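Local structure of hypothetical protein Atu2684 (Agrobacterium tumefaciens, 2AXO) at residues A[129-132]-A[133-136]; A[154-158]-A[159-163]; A[223-226]-A[227-231]. The protein is of unknown function but belongs to the thioredoxin clan and carries a disulfide-bonded CxxC pair, consistent with a thiol-redox role. All blocks are in the same frame, centred on the assembly; numbering follows the deposited sequence.

Contact 1: residues A[129-132]-A[133-136]; sequences ADVR and GIYD
Asp130 caps the first turn of helix 131-143 by accepting a hydrogen bond from Gly133 N. This helix follows the hairpin of strands 117-120 and 124-127, as the last helix of a thioredoxin fold does, and lies against helix 58-70. The N-cap bond is short, OD1 to Gly133 N 2.7 Å, and the N-H arrives from above the carboxylate plane rather than within it. The backbone of Asp130 is used as well, its O taking Ile134 N at 3.0 Å, so a single residue holds two amides of the opening turn.

From CB to hydroxyl, Tyr135 runs beside Val131 one turn earlier. Its CB lies 4.1 Å from Arg132 O; the ring then leaves the backbone with CD2 4.1 Å from Val131 CG1, the branch that stands anti to the backbone N (chi1 -178°). The two side chains point the same way, and Met67 of helix 58-70 is touched by the ring too. At its tip, Tyr135 OH is hydrogen-bonded to Asp72 OD1. On another side of the turn, Asp136 N donates to Arg132 O at 3.0 Å, while Asp136 OD2, likewise an acceptor, stands 2.8 Å from that same Arg132 O.

Contact 2: residues A[154-158]-A[159-163]; sequences SKFAG and DEVEI
Phe156 turns its CG anti to the carbonyl carbon (chi1 -71°) and Val161, with CG1 anti to the backbone N (chi1 170°), leaves CG2 anti to the carbonyl carbon; the two groups thereby come to lie alongside each other, Phe156 CD1 4.0 Å from Val161 CG2. The methyl reaches the ring obliquely. Helix 223-229 and Leu256 of strand 247-257 cover this apolar face, to which Ser154 and Ile163 also belong; Ser154 OG is hydrogen-bonded to Ser254 OG.

Lys155 and Glu162 occupy the other face. Lys155 CG is 4.3 Å from Glu162 CB, but the charged ends do not meet, NZ staying 5.7 Å from OE2, so any attraction between them is probably modest.

The backbone forms a tight antiparallel beta hairpin, its strands 161° apart in direction. Lys155 and Glu162 make the hydrogen-bonded pair: Lys155 O accepts Glu162 N almost straight at 2.8 Å, and Lys155 N returns the bond to Glu162 O at 3.0 Å. Non-hydrogen-bonded pairs flank it, Ser154 with Ile163 and Phe156 with Val161. Past the latter, Ala157 N donates to Glu160 O at 2.6 Å, with the donor well tilted from the carbonyl plane. At Gly158 the chain reverses, and Asp159 N makes a weak, bent bond to Ala157 O at 3.1 Å. Strand 161-165 is the middle strand of the sheet; on its other edge Val161 and Ile163 bond through their backbones to Leu221 and Val219 of strand 217-221.

Contact 3: residues A[223-226]-A[227-231]; sequences ASVV and AKVKK
Helix 223-229 is a short alpha-helix between strands 217-221 and 232-241, and Val225 and Val229 line its inner side one turn apart. Their side chains cross obliquely, Val225 CG1 meeting Val229 CG2 at 4.1 Å. In Val225 the touching CG1 stands anti to the backbone N (chi1 175°), which places it beside the carbonyl carbon, where it meets Val229 CG2 although the side chain as a whole starts away from the following turn. Both valines also rest on Tyr178 of strand 172-186, joining the helix to the long-stranded antiparallel sheet.

Main-chain bonds of the i to i+4 kind run through the segment. Val229 N donates to Val225 O at 2.9 Å and Ala227 N to Ala223 O at 3.0 Å, both nearly straight, whereas Lys228 N to Ser224 O is weak at 3.4 Å. That carbonyl is also approached by the Lys228 side chain, whose CG passes 3.3 Å from Ser224 O. Beyond it the chain bends at chi3 (-63°) and carries NZ to a salt bridge with Asp205, with a cation-pi contact to Tyr178.

Lys230 leans on the preceding turn in a similar way but reaches other partners: NZ is hydrogen-bonded to Gly258 O, and the lysine makes a cation-pi contact with Phe156. Its CG lies 4.3 Å from Val226 CG1. Val226 O is covered by this aliphatic stem, with Lys230 CG 3.2 Å from it, and it accepts Lys230 N at 3.0 Å.

Followed from the N terminus, the three contacts come in series; none encloses or crosses another. Contact 1 closes the first turn of helix 131-143, on the thioredoxin-like part of the chain. The chain then passes to the far side of its own centre, where contact 2 closes the hairpin of strands 152-156 and 161-165, its centre 33 Å from that of contact 1. After two long strands and strand 217-221, helix 223-229 forms contact 3 and returns to that hairpin. Contacts 2 and 3 touch: Val226 CG2 packs 3.4 Å from Glu160 CA, and Val229 CG1 lies 3.6 Å from Phe156 CZ, tying the helix to the three-stranded sheet.

Contact 1: residues A[129-132]-A[133-136]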
loop_
_atom_site.group_PDB
_atom_site.type_symbol
_atom_site.label_atom_id
_atom_site.label_comp_id
_atom_site.label_asym_id
_atom_site.label_seq_id
_atom_site.Cartn_x
_atom_site.Cartn_y
_atom_site.Cartn_z
ATOM N N ALA A 129 8.909 16.751 3.386
ATOM C CA ALA A 129 9.974 17.633 3.859
ATOM C C ALA A 129 9.907 19.051 3.306
ATOM O O ALA A 129 10.682 19.913 3.713
ATOM C CB ALA A 129 11.333 17.021 3.536
ATOM N N ASP A 130 8.981 19.300 2.389
ATOM C CA ASP A 130 8.858 20.626 1.797
ATOM C C ASP A 130 8.137 21.604 2.723
ATOM O O ASP A 130 6.998 21.988 2.461
ATOM C CB ASP A 130 8.103 20.542 0.473
ATOM C CG ASP A 130 8.357 21.741 -0.412
ATOM O OD1 ASP A 130 8.500 22.856 0.131
ATOM O OD2 ASP A 130 8.409 21.571 -1.649
ATOM N N VAL A 131 8.811 22.014 3.791
ATOM C CA VAL A 131 8.233 22.939 4.761
ATOM C C VAL A 131 7.692 24.220 4.123
ATOM O O VAL A 131 6.592 24.666 4.448
ATOM C CB VAL A 131 9.265 23.316 5.846
ATOM C CG1 VAL A 131 8.630 24.241 6.875
ATOM C CG2 VAL A 131 9.791 22.058 6.513
ATOM N N ARG A 132 8.467 24.823 3.229
ATOM C CA ARG A 132 8.027 26.044 2.567
ATOM C C ARG A 132 6.776 25.786 1.736
ATOM O O ARG A 132 5.826 26.567 1.770
ATOM C CB ARG A 132 9.131 26.598 1.659
ATOM C CG ARG A 132 10.174 27.460 2.357
ATOM C CD ARG A 132 11.161 26.640 3.175
ATOM N NE ARG A 132 12.215 27.483 3.735
ATOM C CZ ARG A 132 13.254 27.031 4.432
ATOM N NH1 ARG A 132 13.389 25.731 4.661
ATOM N NH2 ARG A 132 14.161 27.881 4.898
ATOM N N GLY A 133 6.779 24.684 0.993
ATOM C CA GLY A 133 5.638 24.357 0.158
ATOM C C GLY A 133 4.355 24.140 0.937
ATOM O O GLY A 133 3.290 24.604 0.531
ATOM N N ILE A 134 4.446 23.434 2.059
ATOM C CA ILE A 134 3.258 23.173 2.858
ATOM C C ILE A 134 2.621 24.450 3.387
ATOM O O ILE A 134 1.421 24.656 3.224
ATOM C CB ILE A 134 3.566 22.200 4.013
ATOM C CG1 ILE A 134 4.895 22.558 4.656
ATOM C CG2 ILE A 134 3.613 20.771 3.483
ATOM C CD1 ILE A 134 5.415 21.498 5.616
ATOM N N TYR A 135 3.413 25.320 4.008
ATOM C CA TYR A 135 2.870 26.573 4.520
ATOM C C TYR A 135 2.337 27.464 3.401
ATOM O O TYR A 135 1.292 28.092 3.557
ATOM C CB TYR A 135 3.924 27.327 5.339
ATOM C CG TYR A 135 3.970 26.894 6.788
ATOM C CD1 TYR A 135 2.928 27.209 7.665
ATOM C CD2 TYR A 135 5.039 26.148 7.280
ATOM C CE1 TYR A 135 2.952 26.785 8.997
ATOM C CE2 TYR A 135 5.070 25.722 8.610
ATOM C CZ TYR A 135 4.024 26.043 9.460
ATOM O OH TYR A 135 4.056 25.618 10.772
ATOM N N ASP A 136 3.046 27.521 2.271
ATOM C CA ASP A 136 2.584 28.342 1.151
ATOM C C ASP A 136 1.284 27.771 0.590
ATOM O O ASP A 136 0.412 28.516 0.145
ATOM C CB ASP A 136 3.636 28.412 0.033
ATOM C CG ASP A 136 4.919 29.112 0.465
ATOM O OD1 ASP A 136 4.851 30.068 1.271
ATOM O OD2 ASP A 136 6.002 28.714 -0.023
#

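Contact 2: residues A[154-158]-A[159-163]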
loop_
_atom_site.group_PDB
_atom_site.type_symbol
_atom_site.label_atom_id
_atom_site.label_comp_id
_atom_site.label_asym_id
_atom_site.label_seq_id
_atom_site.Cartn_x
_atom_site.Cartn_y
_atom_site.Cartn_z
ATOM N N SER A 154 -12.427 21.581 21.493
ATOM C CA SER A 154 -12.417 20.323 22.225
ATOM C C SER A 154 -11.842 20.539 23.615
ATOM O O SER A 154 -10.944 21.358 23.811
ATOM C CB SER A 154 -11.589 19.280 21.470
ATOM O OG SER A 154 -10.282 19.769 21.200
ATOM N N LYS A 155 -12.368 19.800 24.584
ATOM C CA LYS A 155 -11.904 19.922 25.953
ATOM C C LYS A 155 -12.391 18.741 26.768
ATOM O O LYS A 155 -13.288 18.013 26.346
ATOM C CB LYS A 155 -12.451 21.206 26.577
ATOM C CG LYS A 155 -13.974 21.256 26.564
ATOM C CD LYS A 155 -14.534 22.434 27.355
ATOM C CE LYS A 155 -14.313 22.256 28.848
ATOM N NZ LYS A 155 -14.993 23.321 29.635
ATOM N N PHE A 156 -11.790 18.569 27.938
ATOM C CA PHE A 156 -12.156 17.509 28.866
ATOM C C PHE A 156 -13.240 18.057 29.780
ATOM O O PHE A 156 -13.075 19.128 30.371
ATOM C CB PHE A 156 -10.959 17.106 29.725
ATOM C CG PHE A 156 -9.901 16.352 28.984
ATOM C CD1 PHE A 156 -10.121 15.042 28.578
ATOM C CD2 PHE A 156 -8.668 16.943 28.717
ATOM C CE1 PHE A 156 -9.126 14.325 27.919
ATOM C CE2 PHE A 156 -7.667 16.238 28.059
ATOM C CZ PHE A 156 -7.893 14.927 27.660
ATOM N N ALA A 157 -14.345 17.324 29.885
ATOM C CA ALA A 157 -15.463 17.713 30.737
ATOM C C ALA A 157 -15.423 16.863 32.003
ATOM O O ALA A 157 -16.417 16.240 32.384
ATOM C CB ALA A 157 -16.776 17.497 30.003
ATOM N N GLY A 158 -14.266 16.845 32.654
ATOM C CA GLY A 158 -14.107 16.059 33.862
ATOM C C GLY A 158 -13.695 14.639 33.525
ATOM O O GLY A 158 -12.505 14.323 33.462
ATOM N N ASP A 159 -14.683 13.781 33.296
ATOM C CA ASP A 159 -14.428 12.387 32.956
ATOM C C ASP A 159 -14.975 12.076 31.564
ATOM O O ASP A 159 -15.206 10.916 31.215
ATOM C CB ASP A 159 -15.081 11.470 33.993
ATOM C CG ASP A 159 -16.562 11.753 34.167
ATOM O OD1 ASP A 159 -17.188 11.134 35.054
ATOM O OD2 ASP A 159 -17.100 12.592 33.415
ATOM N N GLU A 160 -15.182 13.125 30.776
ATOM C CA GLU A 160 -15.698 12.976 29.421
ATOM C C GLU A 160 -14.998 13.953 28.486
ATOM O O GLU A 160 -14.313 14.867 28.936
ATOM C CB GLU A 160 -17.199 13.253 29.404
ATOM C CG GLU A 160 -17.990 12.461 30.432
ATOM C CD GLU A 160 -19.436 12.900 30.497
ATOM O OE1 GLU A 160 -20.170 12.686 29.506
ATOM O OE2 GLU A 160 -19.837 13.467 31.538
ATOM N N VAL A 161 -15.162 13.745 27.186
ATOM C CA VAL A 161 -14.571 14.634 26.194
ATOM C C VAL A 161 -15.700 15.346 25.463
ATOM O O VAL A 161 -16.656 14.716 25.002
ATOM C CB VAL A 161 -13.710 13.869 25.161
ATOM C CG1 VAL A 161 -13.321 14.803 24.016
ATOM C CG2 VAL A 161 -12.462 13.323 25.830
ATOM N N GLU A 162 -15.586 16.664 25.370
ATOM C CA GLU A 162 -16.592 17.470 24.703
ATOM C C GLU A 162 -16.025 18.144 23.462
ATOM O O GLU A 162 -15.013 18.847 23.525
ATOM C CB GLU A 162 -17.133 18.528 25.667
ATOM C CG GLU A 162 -18.268 19.371 25.113
ATOM C CD GLU A 162 -18.918 20.230 26.182
ATOM O OE1 GLU A 162 -19.376 19.663 27.198
ATOM O OE2 GLU A 162 -18.969 21.466 26.007
ATOM N N ILE A 163 -16.688 17.909 22.336
ATOM C CA ILE A 163 -16.295 18.489 21.062
ATOM C C ILE A 163 -17.403 19.419 20.606
ATOM O O ILE A 163 -18.548 18.997 20.448
ATOM C CB ILE A 163 -16.112 17.415 19.987
ATOM C CG1 ILE A 163 -15.006 16.446 20.407
ATOM C CG2 ILE A 163 -15.797 18.070 18.642
ATOM C CD1 ILE A 163 -14.812 15.293 19.434
#

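Contact 3: residues A[223-226]-A[227-231]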
loop_
_atom_site.group_PDB
_atom_site.type_symbol
_atom_site.label_atom_id
_atom_site.label_comp_id
_atom_site.label_asym_id
_atom_site.label_seq_id
_atom_site.Cartn_x
_atom_site.Cartn_y
_atom_site.Cartn_z
ATOM N N ALA A 223 -15.668 8.111 29.230
ATOM C CA ALA A 223 -14.394 7.991 29.931
ATOM C C ALA A 223 -13.381 7.168 29.140
ATOM O O ALA A 223 -12.177 7.413 29.222
ATOM C CB ALA A 223 -14.616 7.369 31.297
ATOM N N SER A 224 -13.866 6.191 28.379
ATOM C CA SER A 224 -12.984 5.349 27.575
ATOM C C SER A 224 -12.196 6.206 26.587
ATOM O O SER A 224 -11.054 5.894 26.245
ATOM C CB SER A 224 -13.801 4.303 26.813
ATOM O OG SER A 224 -14.806 4.923 26.031
ATOM N N VAL A 225 -12.812 7.289 26.127
ATOM C CA VAL A 225 -12.151 8.187 25.190
ATOM C C VAL A 225 -11.164 9.067 25.945
ATOM O O VAL A 225 -10.052 9.305 25.480
ATOM C CB VAL A 225 -13.175 9.067 24.447
ATOM C CG1 VAL A 225 -12.456 10.084 23.567
ATOM C CG2 VAL A 225 -14.076 8.188 23.589
ATOM N N VAL A 226 -11.573 9.544 27.114
ATOM C CA VAL A 226 -10.702 10.375 27.929
ATOM C C VAL A 226 -9.380 9.648 28.146
ATOM O O VAL A 226 -8.307 10.231 27.990
ATOM C CB VAL A 226 -11.341 10.672 29.304
ATOM C CG1 VAL A 226 -10.358 11.421 30.187
ATOM C CG2 VAL A 226 -12.618 11.479 29.123
ATOM N N ALA A 227 -9.463 8.369 28.498
ATOM C CA ALA A 227 -8.273 7.564 28.735
ATOM C C ALA A 227 -7.371 7.523 27.504
ATOM O O ALA A 227 -6.150 7.591 27.622
ATOM C CB ALA A 227 -8.673 6.143 29.140
ATOM N N LYS A 228 -7.969 7.412 26.321
ATOM C CA LYS A 228 -7.178 7.367 25.098
ATOM C C LYS A 228 -6.500 8.699 24.807
ATOM O O LYS A 228 -5.324 8.733 24.457
ATOM C CB LYS A 228 -8.046 6.948 23.906
ATOM C CG LYS A 228 -8.656 5.567 24.066
ATOM C CD LYS A 228 -8.970 4.918 22.736
ATOM C CE LYS A 228 -10.004 5.681 21.944
ATOM N NZ LYS A 228 -10.157 5.050 20.600
ATOM N N VAL A 229 -7.230 9.800 24.951
ATOM C CA VAL A 229 -6.627 11.100 24.692
ATOM C C VAL A 229 -5.464 11.323 25.664
ATOM O O VAL A 229 -4.438 11.895 25.297
ATOM C CB VAL A 229 -7.656 12.250 24.845
ATOM C CG1 VAL A 229 -7.010 13.574 24.484
ATOM C CG2 VAL A 229 -8.871 11.990 23.952
ATOM N N LYS A 230 -5.621 10.852 26.900
ATOM C CA LYS A 230 -4.589 11.002 27.918
ATOM C C LYS A 230 -3.282 10.291 27.577
ATOM O O LYS A 230 -2.246 10.580 28.171
ATOM C CB LYS A 230 -5.119 10.506 29.268
ATOM C CG LYS A 230 -6.093 11.457 29.931
ATOM C CD LYS A 230 -5.393 12.733 30.365
ATOM C CE LYS A 230 -6.374 13.714 30.988
ATOM N NZ LYS A 230 -5.689 14.958 31.438
ATOM N N LYS A 231 -3.330 9.355 26.632
ATOM C CA LYS A 231 -2.129 8.630 26.221
ATOM C C LYS A 231 -1.253 9.526 25.350
ATOM O O LYS A 231 -0.124 9.176 25.012
ATOM C CB LYS A 231 -2.496 7.366 25.430
ATOM C CG LYS A 231 -3.019 6.213 26.278
ATOM C CD LYS A 231 -3.478 5.040 25.410
ATOM C CE LYS A 231 -2.342 4.455 24.580
ATOM N NZ LYS A 231 -2.815 3.312 23.746
#